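Local atomic coordinates of endoglucanase EG-II (Hypocrea jecorina, PDB entry 3QR3), a protein that hydrolyses internal beta-1,4-glucosidic bonds of cellulose as an endoglucanase of glycosyl hydrolase family 5, using a TIM-barrel catalytic domain. Residues 57-62 / 289-294; 217-222 / 257-262. One frame throughout, in Å; residues are numbered along the deposited sequence.

Contact 1 of 2, residues 57-62 / 289-294; sequences MTIFRL and GYVGWG
Arg61 NH1 lies 4.2 Å from Trp293 CZ3, but its grip comes from elsewhere: a salt bridge to Glu260 OE2 and a hydrogen bond to Asn9 OD1, while NH2 of the same guanidinium bonds to Asn148 OD1. This is the interior of a TIM barrel, and the case illustrates how strands that are not neighbours meet. Residues 59-62 and 289-292 belong to strands separated by strand 5-11; their axes come no closer than 7.7 Å and cross at 51°, so it is mainly side chains that span the distance. Trp293 CZ3 lies at the edge of the guanidinium, near the plane of that group, with the two flat groups turned 65° apart. The Arg61 chain, with CG placed opposite the backbone N (chi1 -176°), runs extended as far as NE and carries the charge to this polar end of the barrel. The indole is itself held through NE1 by Tyr302 OH, and a cis peptide follows it before Gly294. Deeper in, the contact is mainly apolar. Val291 divides its two methyls between successive inward-pointing residues of strand 59-62: CG1 rests 4.0 Å from Arg61 CB, and CG2 meets Ile59 CG2 at 4.1 Å, the two side chains crossing at about a right angle.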
loop_
_atom_site.group_PDB
_atom_site.type_symbol
_atom_site.label_atom_id
_atom_site.label_comp_id
_atom_site.label_asym_id
_atom_site.label_seq_id
_atom_site.Cartn_x
_atom_site.Cartn_y
_atom_site.Cartn_z
ATOM N N MET A 57 1.919 8.849 13.523
ATOM C CA MET A 57 1.695 7.799 12.536
ATOM C C MET A 57 2.348 6.483 12.923
ATOM O O MET A 57 3.417 6.459 13.537
ATOM C CB MET A 57 2.168 8.259 11.162
ATOM C CG MET A 57 1.248 9.310 10.587
ATOM S SD MET A 57 1.831 9.947 9.025
ATOM C CE MET A 57 0.527 11.140 8.711
ATOM N N THR A 58 1.703 5.387 12.544
ATOM C CA THR A 58 2.129 4.061 12.990
ATOM C C THR A 58 2.297 3.053 11.853
ATOM O O THR A 58 2.644 1.889 12.080
ATOM C CB THR A 58 1.117 3.500 13.981
ATOM O OG1 THR A 58 -0.201 3.710 13.454
ATOM C CG2 THR A 58 1.233 4.229 15.318
ATOM N N ILE A 59 2.056 3.488 10.624
ATOM C CA ILE A 59 2.259 2.600 9.487
ATOM C C ILE A 59 2.796 3.361 8.274
ATOM O O ILE A 59 2.486 4.532 8.078
ATOM C CB ILE A 59 0.954 1.853 9.138
ATOM C CG1 ILE A 59 1.228 0.680 8.186
ATOM C CG2 ILE A 59 -0.084 2.824 8.568
ATOM C CD1 ILE A 59 0.166 -0.402 8.223
ATOM N N PHE A 60 3.637 2.700 7.488
ATOM C CA PHE A 60 4.060 3.237 6.192
ATOM C C PHE A 60 3.969 2.158 5.140
ATOM O O PHE A 60 4.148 0.981 5.429
ATOM C CB PHE A 60 5.473 3.823 6.270
ATOM C CG PHE A 60 5.580 4.914 7.285
ATOM C CD1 PHE A 60 5.063 6.163 7.019
ATOM C CD2 PHE A 60 6.125 4.664 8.529
ATOM C CE1 PHE A 60 5.111 7.177 7.969
ATOM C CE2 PHE A 60 6.190 5.667 9.484
ATOM C CZ PHE A 60 5.677 6.926 9.201
ATOM N N ARG A 61 3.659 2.570 3.921
ATOM C CA ARG A 61 3.595 1.658 2.800
ATOM C C ARG A 61 4.749 2.012 1.878
ATOM O O ARG A 61 4.985 3.194 1.594
ATOM C CB ARG A 61 2.264 1.835 2.083
ATOM C CG ARG A 61 2.007 0.877 0.933
ATOM C CD ARG A 61 0.514 0.850 0.681
ATOM N NE ARG A 61 0.067 0.025 -0.441
ATOM C CZ ARG A 61 -0.085 0.466 -1.683
ATOM N NH1 ARG A 61 0.245 1.719 -2.006
ATOM N NH2 ARG A 61 -0.544 -0.359 -2.612
ATOM N N LEU A 62 5.470 0.991 1.423
ATOM C CA LEU A 62 6.699 1.198 0.656
ATOM C C LEU A 62 6.588 0.544 -0.714
ATOM O O LEU A 62 7.000 -0.613 -0.903
ATOM C CB LEU A 62 7.897 0.624 1.417
ATOM C CG LEU A 62 8.062 1.018 2.894
ATOM C CD1 LEU A 62 9.335 0.401 3.480
ATOM C CD2 LEU A 62 8.094 2.530 3.067
ATOM N N GLY A 289 -6.968 0.698 9.354
ATOM C CA GLY A 289 -6.161 1.882 9.142
ATOM C C GLY A 289 -6.351 2.574 7.811
ATOM O O GLY A 289 -7.109 2.119 6.950
ATOM N N TYR A 290 -5.668 3.701 7.658
ATOM C CA TYR A 290 -5.648 4.435 6.395
ATOM C C TYR A 290 -4.225 4.878 6.094
ATOM O O TYR A 290 -3.448 5.165 7.011
ATOM C CB TYR A 290 -6.579 5.654 6.435
ATOM C CG TYR A 290 -6.221 6.686 7.486
ATOM C CD1 TYR A 290 -5.258 7.664 7.243
ATOM C CD2 TYR A 290 -6.860 6.688 8.719
ATOM C CE1 TYR A 290 -4.937 8.616 8.217
ATOM C CE2 TYR A 290 -6.551 7.622 9.692
ATOM C CZ TYR A 290 -5.594 8.585 9.441
ATOM O OH TYR A 290 -5.308 9.507 10.427
ATOM N N VAL A 291 -3.887 4.929 4.809
ATOM C CA VAL A 291 -2.551 5.336 4.376
ATOM C C VAL A 291 -2.640 6.354 3.240
ATOM O O VAL A 291 -3.170 6.060 2.176
ATOM C CB VAL A 291 -1.714 4.124 3.901
ATOM C CG1 VAL A 291 -0.254 4.523 3.710
ATOM C CG2 VAL A 291 -1.821 2.969 4.899
ATOM N N GLY A 292 -2.116 7.549 3.465
ATOM C CA GLY A 292 -2.226 8.620 2.487
ATOM C C GLY A 292 -1.272 8.437 1.323
ATOM O O GLY A 292 -0.214 7.825 1.478
ATOM N N TRP A 293 -1.660 8.952 0.156
ATOM C CA TRP A 293 -0.796 9.001 -1.032
ATOM C C TRP A 293 -0.622 10.464 -1.464
ATOM O O TRP A 293 -1.611 11.143 -1.738
ATOM C CB TRP A 293 -1.419 8.198 -2.188
ATOM C CG TRP A 293 -0.538 8.147 -3.426
ATOM C CD1 TRP A 293 -0.478 9.075 -4.431
ATOM C CD2 TRP A 293 0.407 7.121 -3.774
ATOM N NE1 TRP A 293 0.446 8.694 -5.377
ATOM C CE2 TRP A 293 1.004 7.499 -5.000
ATOM C CE3 TRP A 293 0.813 5.926 -3.166
ATOM C CZ2 TRP A 293 1.982 6.724 -5.632
ATOM C CZ3 TRP A 293 1.773 5.148 -3.799
ATOM C CH2 TRP A 293 2.354 5.555 -5.019
ATOM N N GLY A 294 0.615 10.960 -1.533
ATOM C CA GLY A 294 1.816 10.182 -1.280
ATOM C C GLY A 294 2.991 11.083 -0.923
ATOM O O GLY A 294 3.030 12.256 -1.305
#

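Contact 2 of 2, residues 217-222 / 257-262; sequences DVHKYL and ILTETG
Val218 uses both its backbone polar atoms across this pair: N donates to Ile257 O at 2.9 Å, and O accepts from Thr259 N at 3.0 Å. These are the bonds of parallel pairing, here between the two strands of the barrel's beta-alpha-beta unit 214-219, 238-251, 256-261. The register then slips by one at Thr259, a bulge-like irregularity, before Lys220 N bonds to Glu260 O at 3.1 Å. Farther along, a water accepts from Leu222 N and donates to Gly262 O. On the barrel-interior face, Thr259 OG1 donates to Asp217 OD1, a bond whose very short modelled length is doubtful, and receives only a weak, bent bond from His219 NE2. Asp217 OD2 is satisfied by Ser180 OG, and His219 ND1 by Glu149 OE2. Glu260 CB sits over the imidazole centre, 3.4 Å from the centroid of the His219 ring. The Glu260 chain, extended beyond CG, runs over the ring, bringing CD 3.2 Å from His219 CE1; OE1 accepts from Tyr221 OH at 2.6 Å on the anti side. Family 5 enzymes carry their nucleophile at the end of the seventh barrel strand, here 256-261, consistent with Glu260's place. Helix 267-281 packs on Leu258 from outside, and strand 287-296 flanks 256-261 on the side away from 214-219.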
loop_
_atom_site.group_PDB
_atom_site.type_symbol
_atom_site.label_atom_id
_atom_site.label_comp_id
_atom_site.label_asym_id
_atom_site.label_seq_id
_atom_site.Cartn_x
_atom_site.Cartn_y
_atom_site.Cartn_z
ATOM N N ASP A 217 -7.637 -5.329 1.315
ATOM C CA ASP A 217 -6.848 -4.122 1.028
ATOM C C ASP A 217 -7.587 -3.308 -0.032
ATOM O O ASP A 217 -7.696 -3.748 -1.172
ATOM C CB ASP A 217 -5.477 -4.565 0.487
ATOM C CG ASP A 217 -4.458 -3.448 0.430
ATOM O OD1 ASP A 217 -4.854 -2.290 0.181
ATOM O OD2 ASP A 217 -3.248 -3.740 0.615
ATOM N N VAL A 218 -8.106 -2.136 0.332
ATOM C CA VAL A 218 -8.797 -1.293 -0.649
ATOM C C VAL A 218 -8.140 0.070 -0.833
ATOM O O VAL A 218 -7.373 0.509 0.017
ATOM C CB VAL A 218 -10.285 -1.084 -0.297
ATOM C CG1 VAL A 218 -11.058 -2.407 -0.404
ATOM C CG2 VAL A 218 -10.429 -0.474 1.085
ATOM N N HIS A 219 -8.451 0.713 -1.962
ATOM C CA HIS A 219 -8.024 2.063 -2.288
ATOM C C HIS A 219 -9.261 2.911 -2.558
ATOM O O HIS A 219 -10.281 2.395 -3.000
ATOM C CB HIS A 219 -7.177 2.050 -3.563
ATOM C CG HIS A 219 -5.821 1.450 -3.383
ATOM N ND1 HIS A 219 -4.817 1.593 -4.319
ATOM C CD2 HIS A 219 -5.288 0.731 -2.367
ATOM C CE1 HIS A 219 -3.732 0.975 -3.894
ATOM N NE2 HIS A 219 -3.989 0.445 -2.710
ATOM N N LYS A 220 -9.172 4.214 -2.326
ATOM C CA LYS A 220 -10.262 5.099 -2.724
ATOM C C LYS A 220 -9.792 6.539 -2.767
ATOM O O LYS A 220 -9.211 7.039 -1.801
ATOM C CB LYS A 220 -11.462 4.973 -1.775
ATOM C CG LYS A 220 -12.787 5.447 -2.384
ATOM C CD LYS A 220 -13.155 4.637 -3.639
ATOM C CE LYS A 220 -14.447 5.135 -4.279
ATOM N NZ LYS A 220 -14.340 6.543 -4.798
ATOM N N TYR A 221 -10.044 7.199 -3.892
ATOM C CA TYR A 221 -9.729 8.611 -4.038
ATOM C C TYR A 221 -10.990 9.460 -3.972
ATOM O O TYR A 221 -12.108 8.938 -3.911
ATOM C CB TYR A 221 -8.903 8.868 -5.317
ATOM C CG TYR A 221 -7.507 8.335 -5.138
ATOM C CD1 TYR A 221 -6.568 9.045 -4.403
ATOM C CD2 TYR A 221 -7.148 7.095 -5.632
ATOM C CE1 TYR A 221 -5.295 8.552 -4.200
ATOM C CE2 TYR A 221 -5.881 6.592 -5.432
ATOM C CZ TYR A 221 -4.962 7.322 -4.715
ATOM O OH TYR A 221 -3.700 6.831 -4.508
ATOM N N LEU A 222 -10.807 10.771 -3.937
ATOM C CA LEU A 222 -11.911 11.656 -3.593
ATOM C C LEU A 222 -12.266 12.612 -4.721
ATOM O O LEU A 222 -13.169 13.432 -4.577
ATOM C CB LEU A 222 -11.608 12.430 -2.304
ATOM C CG LEU A 222 -11.693 11.639 -0.985
ATOM C CD1 LEU A 222 -10.592 10.575 -0.879
ATOM C CD2 LEU A 222 -11.632 12.584 0.210
ATOM N N ILE A 257 -8.124 -2.551 5.237
ATOM C CA ILE A 257 -7.266 -1.392 5.392
ATOM C C ILE A 257 -7.302 -0.602 4.090
ATOM O O ILE A 257 -7.320 -1.183 3.008
ATOM C CB ILE A 257 -5.810 -1.793 5.708
ATOM C CG1 ILE A 257 -4.944 -0.541 5.872
ATOM C CG2 ILE A 257 -5.254 -2.712 4.616
ATOM C CD1 ILE A 257 -3.710 -0.753 6.721
ATOM N N LEU A 258 -7.345 0.719 4.209
ATOM C CA LEU A 258 -7.318 1.615 3.064
ATOM C C LEU A 258 -5.862 2.019 2.839
ATOM O O LEU A 258 -5.345 2.895 3.540
ATOM C CB LEU A 258 -8.161 2.857 3.374
ATOM C CG LEU A 258 -8.265 3.992 2.358
ATOM C CD1 LEU A 258 -8.893 3.514 1.062
ATOM C CD2 LEU A 258 -9.070 5.145 2.948
ATOM N N THR A 259 -5.200 1.371 1.880
ATOM C CA THR A 259 -3.761 1.566 1.679
ATOM C C THR A 259 -3.407 2.696 0.724
ATOM O O THR A 259 -2.235 3.047 0.591
ATOM C CB THR A 259 -3.078 0.296 1.174
ATOM O OG1 THR A 259 -3.800 -0.207 0.041
ATOM C CG2 THR A 259 -3.050 -0.752 2.268
ATOM N N GLU A 260 -4.407 3.251 0.046
ATOM C CA GLU A 260 -4.188 4.468 -0.733
ATOM C C GLU A 260 -5.403 5.373 -0.685
ATOM O O GLU A 260 -6.519 4.958 -1.002
ATOM C CB GLU A 260 -3.853 4.157 -2.199
ATOM C CG GLU A 260 -2.400 3.790 -2.452
ATOM C CD GLU A 260 -2.053 3.734 -3.933
ATOM O OE1 GLU A 260 -2.706 4.443 -4.735
ATOM O OE2 GLU A 260 -1.114 2.988 -4.292
ATOM N N THR A 261 -5.176 6.611 -0.279
ATOM C CA THR A 261 -6.203 7.629 -0.352
ATOM C C THR A 261 -5.481 8.964 -0.323
ATOM O O THR A 261 -4.349 9.043 0.147
ATOM C CB THR A 261 -7.245 7.500 0.788
ATOM O OG1 THR A 261 -8.347 8.377 0.529
ATOM C CG2 THR A 261 -6.646 7.830 2.155
ATOM N N GLY A 262 -6.103 10.004 -0.853
ATOM C CA GLY A 262 -5.429 11.294 -0.899
ATOM C C GLY A 262 -6.226 12.347 -1.631
ATOM O O GLY A 262 -7.292 12.061 -2.161
HETATM O O HOH W 1 -8.349 12.183 -4.374
#

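Both contacts are buried in one barrel, yet they differ as interior packing differs from wall. Contact 2 joins adjacent strands, so backbone bonds and dense polar side chains carry it; contact 1 spans strands that are not adjacent and depends on methyl groups and a guanidinium edge. They meet along the seam between strands 256-261 and 287-296, where Val291 N probably bonds to Leu258 O at 2.8 Å and Trp293 N to Thr261 O at 2.7 Å. Arg61 CD also packs at 3.5 Å against Thr259 O. Arg61 belongs to the packing of contact 1, while its guanidinium reaches into the polar cluster of contact 2 near the strands' C-terminal ends.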